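PDB 3WJ9: eukaryotic translation initiation factor 2A from Schizosaccharomyces pombe, which probably directs binding of methionyl-tRNAi to 40S ribosomal subunits in a codon-dependent manner, early in the translation of a small number of specific mRNAs. Local coordinates for residues K4-Y9 with L17-E22; P28-I33 with K47-A52; P36-C41 with N75-G80; A40-N45 with Q403-P408; T314-P319 with C359-D364. All blocks are in the same frame, centred on the assembly; numbering follows the deposited sequence.

Contact 1 (K4-Y9 with L17-E22); sequences KSQFAY and LVNASE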
# COMPACT_ATOMS: atom_id res chain seq x y z
N LYS A 4 -6.35 -22.09 -5.18
CA LYS A 4 -5.39 -21.78 -6.23
C LYS A 4 -4.48 -20.64 -5.80
O LYS A 4 -4.94 -19.65 -5.23
CB LYS A 4 -6.14 -21.42 -7.52
CG LYS A 4 -7.16 -20.31 -7.34
CD LYS A 4 -7.94 -20.01 -8.60
CE LYS A 4 -8.89 -21.14 -8.96
NZ LYS A 4 -9.72 -20.81 -10.15
N SER A 5 -3.19 -20.78 -6.04
CA SER A 5 -2.24 -19.72 -5.69
C SER A 5 -2.12 -18.71 -6.83
O SER A 5 -1.10 -18.68 -7.52
CB SER A 5 -0.87 -20.32 -5.35
OG SER A 5 -0.98 -21.40 -4.45
N GLN A 6 -3.15 -17.89 -7.02
CA GLN A 6 -3.21 -17.01 -8.19
C GLN A 6 -2.42 -15.72 -8.00
O GLN A 6 -2.41 -15.13 -6.92
CB GLN A 6 -4.67 -16.67 -8.54
CG GLN A 6 -4.82 -15.84 -9.81
CD GLN A 6 -6.25 -15.39 -10.09
OE1 GLN A 6 -6.48 -14.29 -10.59
NE2 GLN A 6 -7.21 -16.25 -9.77
N PHE A 7 -1.76 -15.30 -9.07
CA PHE A 7 -1.14 -13.98 -9.14
C PHE A 7 -1.45 -13.36 -10.50
O PHE A 7 -1.89 -14.04 -11.41
CB PHE A 7 0.38 -14.08 -8.92
CG PHE A 7 1.09 -14.88 -9.97
CD1 PHE A 7 1.29 -16.24 -9.81
CD2 PHE A 7 1.59 -14.27 -11.11
CE1 PHE A 7 1.95 -16.98 -10.78
CE2 PHE A 7 2.26 -15.00 -12.08
CZ PHE A 7 2.44 -16.36 -11.91
N ALA A 8 -1.21 -12.06 -10.62
CA ALA A 8 -1.42 -11.37 -11.89
C ALA A 8 -0.09 -10.90 -12.46
O ALA A 8 0.88 -10.76 -11.74
CB ALA A 8 -2.35 -10.18 -11.70
N TYR A 9 -0.06 -10.68 -13.77
CA TYR A 9 1.13 -10.16 -14.42
C TYR A 9 0.75 -9.21 -15.54
O TYR A 9 -0.29 -9.38 -16.18
CB TYR A 9 2.01 -11.29 -14.96
CG TYR A 9 1.46 -11.96 -16.20
CD1 TYR A 9 0.58 -13.03 -16.10
CD2 TYR A 9 1.83 -11.53 -17.47
CE1 TYR A 9 0.08 -13.65 -17.23
CE2 TYR A 9 1.34 -12.15 -18.61
CZ TYR A 9 0.46 -13.20 -18.48
OH TYR A 9 -0.04 -13.82 -19.61
N LEU A 17 -3.94 -13.36 -15.66
CA LEU A 17 -3.96 -13.93 -14.33
C LEU A 17 -3.45 -15.36 -14.43
O LEU A 17 -3.66 -16.02 -15.44
CB LEU A 17 -5.37 -13.87 -13.74
CG LEU A 17 -6.10 -12.53 -13.96
CD1 LEU A 17 -7.48 -12.52 -13.31
CD2 LEU A 17 -5.26 -11.37 -13.46
N VAL A 18 -2.75 -15.83 -13.41
CA VAL A 18 -2.11 -17.14 -13.46
C VAL A 18 -2.40 -17.95 -12.21
O VAL A 18 -1.99 -17.57 -11.11
CB VAL A 18 -0.58 -17.02 -13.64
CG1 VAL A 18 0.07 -18.39 -13.63
CG2 VAL A 18 -0.24 -16.28 -14.92
N ASN A 19 -3.10 -19.07 -12.37
CA ASN A 19 -3.35 -19.97 -11.25
C ASN A 19 -2.19 -20.95 -11.09
O ASN A 19 -2.10 -21.94 -11.81
CB ASN A 19 -4.67 -20.72 -11.45
CG ASN A 19 -5.88 -19.81 -11.34
OD1 ASN A 19 -5.86 -18.83 -10.60
ND2 ASN A 19 -6.94 -20.13 -12.08
N ALA A 20 -1.31 -20.67 -10.13
CA ALA A 20 -0.08 -21.44 -9.94
C ALA A 20 -0.36 -22.88 -9.52
O ALA A 20 0.46 -23.76 -9.75
CB ALA A 20 0.81 -20.75 -8.92
N SER A 21 -1.51 -23.10 -8.90
CA SER A 21 -1.92 -24.45 -8.52
C SER A 21 -2.41 -25.23 -9.73
O SER A 21 -2.52 -26.45 -9.69
CB SER A 21 -3.02 -24.41 -7.45
OG SER A 21 -4.28 -24.19 -8.05
N GLU A 22 -2.66 -24.54 -10.84
CA GLU A 22 -3.31 -25.14 -12.02
C GLU A 22 -2.39 -25.50 -13.20
O GLU A 22 -2.84 -25.65 -14.33
CB GLU A 22 -4.45 -24.25 -12.51
CG GLU A 22 -5.81 -24.64 -11.95
CD GLU A 22 -6.89 -23.64 -12.28
OE1 GLU A 22 -7.19 -23.44 -13.48
OE2 GLU A 22 -7.46 -23.04 -11.34
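Phe7 and Val18 form the firm middle of the contact as an antiparallel hydrogen-bonded pair. Val18 N lies 2.8 Å from Phe7 O, nearly in line with the carbonyl, and Phe7 N returns a bond of 3.1 Å to Val18 O. Their side chains leave the same face. Because Phe7 CG stands between its backbone N and carbonyl carbon (chi1 63°), the ring lies alongside Val18, whose CB sits over it, 3.8 Å from the Phe7 ring centroid in a CH-pi contact. The branched valine suits this place: CG1 also touches the Phe7 ring, while CG2 reaches Tyr9 CE1 at 3.5 Å. On the reverse face, small Ala8 makes room for Leu17, with CB and CD2 3.6 Å apart. Gln6 NE2 gives Asn19 OD1 a weak, bent bond (122° at the hydrogen); its stronger partner is Thr62 O. Packing slackens toward the solvent. Ala20 N still bonds Ser5 O, from above the carbonyl plane, but past it exposed Glu22 meets Lys4 in a long salt bridge, OE2 to NZ 3.4 Å. This is a beta hairpin, and its strand 6-11 also pairs with strand 401-406, the shared N- and C-terminal blade familiar from beta-propellers.

Contact 2 (P28-I33 with K47-A52); sequences PKFEAI and KLFAYA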
# COMPACT_ATOMS: atom_id res chain seq x y z
N PRO A 28 -10.51 -19.49 -17.32
CA PRO A 28 -11.03 -19.70 -18.68
C PRO A 28 -11.71 -18.50 -19.34
O PRO A 28 -11.55 -18.31 -20.55
CB PRO A 28 -12.05 -20.84 -18.49
CG PRO A 28 -12.37 -20.84 -17.03
CD PRO A 28 -11.09 -20.46 -16.37
N LYS A 29 -12.44 -17.71 -18.57
CA LYS A 29 -13.23 -16.62 -19.14
C LYS A 29 -12.46 -15.31 -19.25
O LYS A 29 -13.07 -14.24 -19.36
CB LYS A 29 -14.50 -16.40 -18.32
CG LYS A 29 -15.37 -17.63 -18.16
CD LYS A 29 -15.97 -18.06 -19.49
CE LYS A 29 -16.89 -19.25 -19.30
NZ LYS A 29 -17.50 -19.69 -20.59
N PHE A 30 -11.14 -15.37 -19.22
CA PHE A 30 -10.34 -14.15 -19.21
C PHE A 30 -9.67 -13.81 -20.54
O PHE A 30 -9.04 -14.65 -21.17
CB PHE A 30 -9.25 -14.22 -18.13
CG PHE A 30 -8.37 -13.00 -18.08
CD1 PHE A 30 -8.81 -11.84 -17.46
CD2 PHE A 30 -7.11 -13.01 -18.66
CE1 PHE A 30 -8.00 -10.72 -17.42
CE2 PHE A 30 -6.31 -11.89 -18.62
CZ PHE A 30 -6.75 -10.74 -18.00
N GLU A 31 -9.82 -12.55 -20.94
CA GLU A 31 -9.09 -11.98 -22.06
C GLU A 31 -9.08 -10.45 -21.93
O GLU A 31 -10.03 -9.86 -21.43
CB GLU A 31 -9.70 -12.41 -23.40
CG GLU A 31 -9.06 -11.74 -24.61
CD GLU A 31 -9.60 -12.26 -25.92
OE1 GLU A 31 -10.34 -11.52 -26.60
OE2 GLU A 31 -9.28 -13.41 -26.28
N ALA A 32 -7.99 -9.82 -22.37
CA ALA A 32 -7.81 -8.38 -22.22
C ALA A 32 -8.51 -7.57 -23.31
O ALA A 32 -9.15 -8.13 -24.20
CB ALA A 32 -6.32 -8.05 -22.20
N ILE A 33 -8.37 -6.25 -23.24
CA ILE A 33 -8.96 -5.34 -24.23
C ILE A 33 -8.07 -5.24 -25.47
O ILE A 33 -6.88 -5.56 -25.41
CB ILE A 33 -9.19 -3.92 -23.64
CG1 ILE A 33 -9.83 -3.98 -22.26
CG2 ILE A 33 -10.08 -3.07 -24.54
CD1 ILE A 33 -10.00 -2.61 -21.63
N LYS A 47 -11.14 -10.41 -4.74
CA LYS A 47 -12.31 -10.93 -5.44
C LYS A 47 -12.44 -10.33 -6.83
O LYS A 47 -13.15 -10.86 -7.68
CB LYS A 47 -13.58 -10.68 -4.63
CG LYS A 47 -13.68 -11.49 -3.35
CD LYS A 47 -15.04 -11.33 -2.69
CE LYS A 47 -15.14 -12.13 -1.41
NZ LYS A 47 -16.48 -11.97 -0.77
N LEU A 48 -11.76 -9.20 -7.05
CA LEU A 48 -11.85 -8.51 -8.33
C LEU A 48 -10.49 -8.16 -8.92
O LEU A 48 -9.49 -8.07 -8.20
CB LEU A 48 -12.69 -7.23 -8.18
CG LEU A 48 -14.18 -7.40 -7.86
CD1 LEU A 48 -14.87 -6.06 -7.76
CD2 LEU A 48 -14.85 -8.28 -8.90
N PHE A 49 -10.46 -7.96 -10.23
CA PHE A 49 -9.24 -7.58 -10.94
C PHE A 49 -9.54 -6.47 -11.95
O PHE A 49 -10.45 -6.59 -12.76
CB PHE A 49 -8.62 -8.78 -11.65
CG PHE A 49 -7.46 -8.44 -12.54
CD1 PHE A 49 -6.20 -8.22 -12.02
CD2 PHE A 49 -7.64 -8.34 -13.92
CE1 PHE A 49 -5.14 -7.90 -12.84
CE2 PHE A 49 -6.58 -8.02 -14.74
CZ PHE A 49 -5.32 -7.80 -14.20
N ALA A 50 -8.76 -5.39 -11.89
CA ALA A 50 -8.94 -4.27 -12.80
C ALA A 50 -7.66 -3.95 -13.54
O ALA A 50 -6.58 -3.94 -12.95
CB ALA A 50 -9.42 -3.04 -12.04
N TYR A 51 -7.77 -3.69 -14.84
CA TYR A 51 -6.62 -3.24 -15.61
C TYR A 51 -6.99 -2.08 -16.51
O TYR A 51 -8.12 -2.00 -17.01
CB TYR A 51 -6.03 -4.39 -16.43
CG TYR A 51 -6.95 -4.95 -17.49
CD1 TYR A 51 -7.80 -6.00 -17.20
CD2 TYR A 51 -6.96 -4.43 -18.77
CE1 TYR A 51 -8.64 -6.52 -18.16
CE2 TYR A 51 -7.80 -4.94 -19.74
CZ TYR A 51 -8.64 -5.99 -19.42
OH TYR A 51 -9.48 -6.51 -20.38
N ALA A 52 -6.05 -1.17 -16.70
CA ALA A 52 -6.31 0.04 -17.46
C ALA A 52 -5.68 -0.01 -18.84
O ALA A 52 -4.51 -0.37 -19.00
CB ALA A 52 -5.82 1.26 -16.70
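Tyr51 and Ile33 make the closest apolar contact between the loop segment 28-33 and strand 48-53. Ile33 CG1 comes to the edge of the tyrosine ring, near its plane, 3.4 Å from Tyr51 CE2, and Ile33 CD1 lies just beyond. Ala32 has only a methyl to offer, which lets its backbone come close to the phenol. Farther along, the aromatic contacts are looser: Phe30 CE1 stands 4.1 Å from Phe49 CE2, the two side chains crossing at about a right angle, and 4.3 Å from Tyr51 CE1. Phe49 and Tyr51 alternate with Ala50 and Ala52, as the side chains of a beta strand do. In this propeller blade the large rings therefore face the covering loop and strand 15-19, while the small alanines fit against strand 76-81 of the next blade. With an alanine in place of Tyr51, Ile33 and Ala32 would probably lose the ring they pack against, leaving a gap between loop and strand. The polar contacts are poorer. Tyr51 CG lies between its backbone N and carbonyl carbon (chi1 64°), and the ring carries OH to the loop backbone, 3.1 Å from Ile33 N, but the angle there is too poor for a hydrogen bond.

Contact 3 (P36-C41 with N75-G80); sequences PARNAC and NTYELG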
# COMPACT_ATOMS: atom_id res chain seq x y z
N PRO A 36 -3.46 -2.11 -25.51
CA PRO A 36 -2.49 -2.65 -24.56
C PRO A 36 -2.75 -2.11 -23.16
O PRO A 36 -3.10 -0.94 -23.01
CB PRO A 36 -1.15 -2.14 -25.11
CG PRO A 36 -1.50 -0.92 -25.89
CD PRO A 36 -2.84 -1.22 -26.50
N ALA A 37 -2.59 -2.95 -22.14
CA ALA A 37 -2.81 -2.52 -20.77
C ALA A 37 -1.66 -1.63 -20.30
O ALA A 37 -0.52 -1.80 -20.72
CB ALA A 37 -2.96 -3.72 -19.85
N ARG A 38 -1.97 -0.68 -19.42
CA ARG A 38 -0.98 0.27 -18.92
C ARG A 38 -0.90 0.23 -17.40
O ARG A 38 0.02 0.81 -16.81
CB ARG A 38 -1.31 1.69 -19.39
CG ARG A 38 -2.67 2.18 -18.92
CD ARG A 38 -2.85 3.65 -19.24
NE ARG A 38 -2.91 3.91 -20.68
CZ ARG A 38 -2.86 5.12 -21.22
NH1 ARG A 38 -2.75 6.19 -20.45
NH2 ARG A 38 -2.92 5.26 -22.54
N ASN A 39 -1.86 -0.44 -16.78
CA ASN A 39 -1.92 -0.53 -15.33
C ASN A 39 -2.82 -1.69 -14.91
O ASN A 39 -3.63 -2.17 -15.71
CB ASN A 39 -2.42 0.78 -14.73
CG ASN A 39 -2.15 0.89 -13.25
OD1 ASN A 39 -1.29 0.19 -12.71
ND2 ASN A 39 -2.87 1.78 -12.58
N ALA A 40 -2.68 -2.14 -13.66
CA ALA A 40 -3.50 -3.24 -13.15
C ALA A 40 -3.45 -3.31 -11.62
O ALA A 40 -2.49 -2.85 -11.00
CB ALA A 40 -3.04 -4.56 -13.75
N CYS A 41 -4.49 -3.90 -11.02
CA CYS A 41 -4.54 -4.07 -9.56
C CYS A 41 -5.64 -5.04 -9.10
O CYS A 41 -6.58 -5.32 -9.84
CB CYS A 41 -4.75 -2.71 -8.88
SG CYS A 41 -6.33 -1.91 -9.24
N ASN A 75 -7.09 7.56 -20.52
CA ASN A 75 -5.88 8.27 -20.10
C ASN A 75 -5.54 8.06 -18.62
O ASN A 75 -4.88 8.90 -18.01
CB ASN A 75 -6.02 9.77 -20.37
CG ASN A 75 -6.54 10.06 -21.77
OD1 ASN A 75 -6.06 9.51 -22.75
ND2 ASN A 75 -7.55 10.93 -21.86
N THR A 76 -5.99 6.95 -18.06
CA THR A 76 -5.76 6.66 -16.64
C THR A 76 -4.30 6.35 -16.37
O THR A 76 -3.57 5.90 -17.26
CB THR A 76 -6.61 5.47 -16.16
OG1 THR A 76 -6.50 4.39 -17.09
CG2 THR A 76 -8.07 5.87 -16.03
N TYR A 77 -3.86 6.62 -15.15
CA TYR A 77 -2.50 6.29 -14.73
C TYR A 77 -2.52 5.47 -13.46
O TYR A 77 -1.63 4.65 -13.22
CB TYR A 77 -1.67 7.56 -14.51
CG TYR A 77 -1.23 8.27 -15.77
CD1 TYR A 77 -2.15 8.79 -16.67
CD2 TYR A 77 0.12 8.42 -16.06
CE1 TYR A 77 -1.74 9.43 -17.82
CE2 TYR A 77 0.54 9.06 -17.21
CZ TYR A 77 -0.40 9.57 -18.08
OH TYR A 77 0.01 10.21 -19.23
N GLU A 78 -3.53 5.69 -12.63
CA GLU A 78 -3.62 5.02 -11.34
C GLU A 78 -5.02 4.45 -11.08
O GLU A 78 -6.02 5.01 -11.53
CB GLU A 78 -3.23 5.98 -10.21
CG GLU A 78 -1.98 6.79 -10.50
CD GLU A 78 -0.89 6.59 -9.48
OE1 GLU A 78 -0.98 5.62 -8.69
OE2 GLU A 78 0.07 7.39 -9.47
N LEU A 79 -5.07 3.34 -10.35
CA LEU A 79 -6.32 2.68 -10.02
C LEU A 79 -6.32 2.28 -8.55
O LEU A 79 -5.26 2.07 -7.96
CB LEU A 79 -6.53 1.45 -10.91
CG LEU A 79 -6.52 1.65 -12.43
CD1 LEU A 79 -6.47 0.31 -13.15
CD2 LEU A 79 -7.73 2.45 -12.89
N GLY A 80 -7.50 2.19 -7.95
CA GLY A 80 -7.60 1.85 -6.54
C GLY A 80 -8.95 1.30 -6.14
O GLY A 80 -9.99 1.89 -6.43
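Edge strands of two successive propeller blades, 37-42 and 76-81, face each other through Arg38, Asn39 and Cys41 on one and Thr76, Tyr77 and Leu79 on the other. Their axes run almost parallel, 10° apart, at 7.1 Å, so side chains rather than backbone ladders fill the seam. Arg38, bent at chi3 (66°), lays CD against the Thr76 carbonyl and curls NH1 back to the same Thr76 O for a weak bond of 3.3 Å, with the oxygen near the guanidinium plane. A long, flexible arginine suits this partly exposed end. Arg38 and Asn39 both face Ala52 on the neighbouring strand, a classic beta bulge, and both turn their side chains to the second blade. Asn39 ND2 comes 3.2 Å from Tyr77 O at an angle too poor for a hydrogen bond, and its amide rests on Leu79, ND2 to CG 3.7 Å. Farther along the strands the packing turns apolar: the small Cys41 side chain brings SG to 3.8 Å from Leu79 CB.

Contact 4 (A40-N45 with Q403-P408); sequences ACYSPN and QAFWRP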
# COMPACT_ATOMS: atom_id res chain seq x y z
N ALA A 40 -2.68 -2.14 -13.66
CA ALA A 40 -3.50 -3.24 -13.15
C ALA A 40 -3.45 -3.31 -11.62
O ALA A 40 -2.49 -2.85 -11.00
CB ALA A 40 -3.04 -4.56 -13.75
N CYS A 41 -4.49 -3.90 -11.02
CA CYS A 41 -4.54 -4.07 -9.56
C CYS A 41 -5.64 -5.04 -9.10
O CYS A 41 -6.58 -5.32 -9.84
CB CYS A 41 -4.75 -2.71 -8.88
SG CYS A 41 -6.33 -1.91 -9.24
N TYR A 42 -5.49 -5.53 -7.87
CA TYR A 42 -6.50 -6.37 -7.23
C TYR A 42 -7.27 -5.58 -6.18
O TYR A 42 -6.75 -4.62 -5.61
CB TYR A 42 -5.86 -7.59 -6.55
CG TYR A 42 -5.53 -8.76 -7.46
CD1 TYR A 42 -6.54 -9.54 -8.02
CD2 TYR A 42 -4.22 -9.11 -7.72
CE1 TYR A 42 -6.24 -10.61 -8.84
CE2 TYR A 42 -3.90 -10.18 -8.53
CZ TYR A 42 -4.92 -10.93 -9.09
OH TYR A 42 -4.61 -12.00 -9.90
N SER A 43 -8.51 -5.98 -5.93
CA SER A 43 -9.25 -5.48 -4.77
C SER A 43 -8.63 -6.09 -3.52
O SER A 43 -8.10 -7.20 -3.58
CB SER A 43 -10.74 -5.83 -4.88
OG SER A 43 -10.94 -7.22 -5.01
N PRO A 44 -8.66 -5.36 -2.39
CA PRO A 44 -7.99 -5.77 -1.15
C PRO A 44 -8.28 -7.22 -0.73
O PRO A 44 -7.43 -7.85 -0.11
CB PRO A 44 -8.56 -4.79 -0.12
CG PRO A 44 -8.86 -3.57 -0.91
CD PRO A 44 -9.34 -4.06 -2.24
N ASN A 45 -9.46 -7.71 -1.08
CA ASN A 45 -9.85 -9.09 -0.78
C ASN A 45 -9.63 -10.03 -1.97
O ASN A 45 -9.91 -11.22 -1.89
CB ASN A 45 -11.31 -9.15 -0.34
CG ASN A 45 -12.20 -8.22 -1.15
OD1 ASN A 45 -11.83 -7.08 -1.43
ND2 ASN A 45 -13.38 -8.70 -1.51
N GLN A 403 4.48 -5.24 -13.86
CA GLN A 403 4.11 -5.63 -12.51
C GLN A 403 3.68 -7.09 -12.44
O GLN A 403 3.29 -7.70 -13.44
CB GLN A 403 2.98 -4.75 -11.97
CG GLN A 403 1.81 -4.52 -12.93
CD GLN A 403 1.08 -3.21 -12.67
OE1 GLN A 403 1.64 -2.12 -12.80
NE2 GLN A 403 -0.19 -3.32 -12.32
N ALA A 404 3.77 -7.64 -11.23
CA ALA A 404 3.41 -9.02 -10.96
C ALA A 404 3.13 -9.16 -9.47
O ALA A 404 4.00 -8.89 -8.64
CB ALA A 404 4.53 -9.97 -11.38
N PHE A 405 1.92 -9.58 -9.12
CA PHE A 405 1.51 -9.59 -7.71
C PHE A 405 0.48 -10.68 -7.41
O PHE A 405 -0.33 -11.04 -8.26
CB PHE A 405 0.95 -8.22 -7.32
CG PHE A 405 0.12 -7.57 -8.40
CD1 PHE A 405 -1.20 -7.94 -8.59
CD2 PHE A 405 0.66 -6.59 -9.22
CE1 PHE A 405 -1.96 -7.34 -9.58
CE2 PHE A 405 -0.09 -5.99 -10.21
CZ PHE A 405 -1.41 -6.37 -10.39
N TRP A 406 0.53 -11.18 -6.18
CA TRP A 406 -0.41 -12.19 -5.70
C TRP A 406 -1.84 -11.67 -5.66
O TRP A 406 -2.07 -10.47 -5.47
CB TRP A 406 -0.03 -12.67 -4.30
CG TRP A 406 1.25 -13.44 -4.23
CD1 TRP A 406 2.41 -13.04 -3.65
CD2 TRP A 406 1.48 -14.75 -4.74
NE1 TRP A 406 3.36 -14.02 -3.77
CE2 TRP A 406 2.81 -15.09 -4.44
CE3 TRP A 406 0.69 -15.68 -5.42
CZ2 TRP A 406 3.38 -16.31 -4.80
CZ3 TRP A 406 1.25 -16.90 -5.78
CH2 TRP A 406 2.58 -17.20 -5.46
N ARG A 407 -2.80 -12.57 -5.84
CA ARG A 407 -4.20 -12.25 -5.58
C ARG A 407 -4.46 -12.44 -4.09
O ARG A 407 -4.46 -13.57 -3.60
CB ARG A 407 -5.13 -13.14 -6.40
CG ARG A 407 -6.60 -12.92 -6.11
CD ARG A 407 -7.43 -14.09 -6.58
NE ARG A 407 -7.04 -15.34 -5.92
CZ ARG A 407 -7.68 -16.49 -6.07
NH1 ARG A 407 -8.75 -16.56 -6.85
NH2 ARG A 407 -7.25 -17.57 -5.43
N PRO A 408 -4.67 -11.33 -3.37
CA PRO A 408 -4.80 -11.35 -1.90
C PRO A 408 -6.05 -12.08 -1.41
O PRO A 408 -7.14 -11.84 -1.92
CB PRO A 408 -4.86 -9.87 -1.54
CG PRO A 408 -5.42 -9.21 -2.75
CD PRO A 408 -4.88 -9.98 -3.92
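Tyr42, whose OH is hydrogen-bonded to Gln6 OE1, packs its ring among Arg407, Phe405 and Pro408. Arg407 covers one face: its CA stands 3.8 Å from the Tyr42 ring centroid, 16° off the normal, in a CH-pi contact, and its CB is 3.5 Å from Tyr42 CZ. Only the start of the arginine does this work. With CG anti to the backbone N (chi1 176°), the chain runs off along the ring, and the guanidinium reaches Glu63 in a salt bridge. Phe405 comes to the rim instead. Its CD1 is 3.4 Å from Tyr42 CD2, and with the planes at 85° the rings meet rim to rim, neither lying over a face. Pro408, with its compact, rigid ring, tucks CD against Tyr42 CB at 3.7 Å and CG against Ser43 O at 3.5 Å. At the far end Gln403 brings NE2 to 2.7 Å from Ala40 O, while its OE1 is held by Arg10 NH2; a residue as small as alanine lets the amide come in beside CB. The strands run nearly parallel, their axes 8.5 Å apart, too far for a shared ladder. Such side-chain packing between strands of neighbouring blades is typical of a beta-propeller, here where the last strand of the chain meets the blade that follows its own.

Contact 5 (T314-P319 with C359-D364); sequences TLIFSP and CEFSPD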
# COMPACT_ATOMS: atom_id res chain seq x y z
N THR A 314 15.16 -3.35 3.26
CA THR A 314 13.74 -3.64 3.16
C THR A 314 13.32 -4.78 4.10
O THR A 314 13.94 -5.84 4.12
CB THR A 314 13.36 -4.02 1.72
OG1 THR A 314 13.82 -3.00 0.82
CG2 THR A 314 11.85 -4.17 1.58
N LEU A 315 12.25 -4.54 4.86
CA LEU A 315 11.73 -5.53 5.79
C LEU A 315 10.28 -5.87 5.47
O LEU A 315 9.48 -4.98 5.17
CB LEU A 315 11.84 -5.01 7.23
CG LEU A 315 11.38 -5.96 8.34
CD1 LEU A 315 12.48 -6.95 8.69
CD2 LEU A 315 10.96 -5.17 9.57
N ILE A 316 9.93 -7.15 5.53
CA ILE A 316 8.56 -7.59 5.28
C ILE A 316 8.14 -8.70 6.25
O ILE A 316 8.87 -9.67 6.44
CB ILE A 316 8.36 -8.10 3.83
CG1 ILE A 316 8.77 -7.04 2.81
CG2 ILE A 316 6.92 -8.51 3.60
CD1 ILE A 316 8.72 -7.51 1.37
N PHE A 317 6.96 -8.55 6.86
CA PHE A 317 6.40 -9.59 7.70
C PHE A 317 5.48 -10.49 6.88
O PHE A 317 4.78 -10.02 5.98
CB PHE A 317 5.63 -8.99 8.88
CG PHE A 317 6.50 -8.39 9.94
CD1 PHE A 317 6.98 -7.09 9.82
CD2 PHE A 317 6.85 -9.11 11.07
CE1 PHE A 317 7.77 -6.53 10.80
CE2 PHE A 317 7.65 -8.56 12.05
CZ PHE A 317 8.11 -7.27 11.91
N SER A 318 5.49 -11.79 7.18
CA SER A 318 4.58 -12.73 6.53
C SER A 318 3.16 -12.48 7.03
O SER A 318 2.97 -12.07 8.17
CB SER A 318 5.00 -14.17 6.81
OG SER A 318 4.95 -14.46 8.20
N PRO A 319 2.16 -12.72 6.16
CA PRO A 319 0.74 -12.58 6.50
C PRO A 319 0.34 -13.35 7.75
O PRO A 319 -0.53 -12.89 8.50
CB PRO A 319 0.04 -13.15 5.27
CG PRO A 319 0.97 -12.85 4.16
CD PRO A 319 2.35 -13.02 4.73
N CYS A 359 8.91 -7.83 -4.08
CA CYS A 359 8.87 -9.11 -3.38
C CYS A 359 7.65 -9.18 -2.46
O CYS A 359 7.26 -8.17 -1.87
CB CYS A 359 10.16 -9.33 -2.59
SG CYS A 359 10.18 -10.82 -1.58
N GLU A 360 7.06 -10.36 -2.34
CA GLU A 360 5.80 -10.51 -1.61
C GLU A 360 5.51 -11.96 -1.24
O GLU A 360 5.68 -12.87 -2.05
CB GLU A 360 4.64 -9.94 -2.44
CG GLU A 360 3.29 -9.97 -1.75
CD GLU A 360 2.16 -9.56 -2.69
OE1 GLU A 360 2.40 -9.50 -3.91
OE2 GLU A 360 1.05 -9.28 -2.20
N PHE A 361 5.08 -12.17 -0.00
CA PHE A 361 4.60 -13.48 0.43
C PHE A 361 3.29 -13.83 -0.26
O PHE A 361 2.50 -12.94 -0.58
CB PHE A 361 4.40 -13.51 1.95
CG PHE A 361 5.67 -13.56 2.74
CD1 PHE A 361 6.36 -12.40 3.05
CD2 PHE A 361 6.16 -14.78 3.19
CE1 PHE A 361 7.53 -12.46 3.79
CE2 PHE A 361 7.33 -14.84 3.93
CZ PHE A 361 8.01 -13.68 4.23
N SER A 362 3.07 -15.12 -0.49
CA SER A 362 1.76 -15.60 -0.90
C SER A 362 0.82 -15.40 0.28
O SER A 362 1.27 -15.36 1.43
CB SER A 362 1.83 -17.07 -1.32
OG SER A 362 2.21 -17.89 -0.23
N PRO A 363 -0.49 -15.25 0.01
CA PRO A 363 -1.52 -15.09 1.04
C PRO A 363 -1.36 -16.04 2.23
O PRO A 363 -1.61 -15.64 3.37
CB PRO A 363 -2.81 -15.39 0.29
CG PRO A 363 -2.53 -14.90 -1.09
CD PRO A 363 -1.07 -15.15 -1.35
N ASP A 364 -0.94 -17.28 1.97
CA ASP A 364 -0.83 -18.28 3.03
C ASP A 364 0.55 -18.31 3.66
O ASP A 364 0.86 -19.21 4.45
CB ASP A 364 -1.18 -19.66 2.47
CG ASP A 364 -0.22 -20.12 1.39
OD1 ASP A 364 0.34 -19.25 0.69
OD2 ASP A 364 -0.03 -21.34 1.24
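Strands 314-317 and 359-361 run in nearly the same direction, 17° apart and 8.2 Å between axes, a spacing too wide for a backbone ladder and filled mainly by side chains. Phe361 fills most of it. Its CG is anti to its carbonyl carbon (chi1 -74°), which points the ring at the opposite segment, where Ser318 CB lies over one face, 3.8 Å from the Phe361 ring centroid in a CH-pi contact. Ile316 approaches in the ring plane instead, CG2 to Phe361 CD1 4.0 Å. The two segments repeat one pattern, Phe-Ser-Pro followed by Asn or Asp, in successive WD repeats of the propeller, and in each the serine OG bonds a backbone N five places on: Ser318 to Tyr323, Ser362 to Phe367; Ser318 OG also bonds Asn320 OD1. Were Phe361 replaced by an alanine, Ile316 and Ser318 would probably be left beside a gap where the ring had lain. Pro319, lacking an N-H and stiff in shape, presses CD on Phe361 CB at 3.5 Å, and its CB reaches Pro363 O at 3.5 Å.

In the fold
Contacts 1 to 4 gather where the two ends of the chain meet. Contact 4 is central among them, its centre about 11 Å from those of contacts 1 and 2 and 13 Å from that of contact 3. It shares the three-stranded sheet 15-19, 6-11, 401-406 with contact 1, and strand 37-42 with contact 3; contact 2 uses the next strand of that blade, 48-53. Contact 1 closes first along the chain, while contacts 2 and 3 interleave. Contact 5 falls within the long span bridged by contact 4, touches it through Trp406 and Glu360, and its centre lies about 24 Å from those of contacts 2 and 3. Contact 1 builds the blade uniting the chain's ends, contact 4 joins it to the next, and contacts 3 and 5 pack other neighbouring blades.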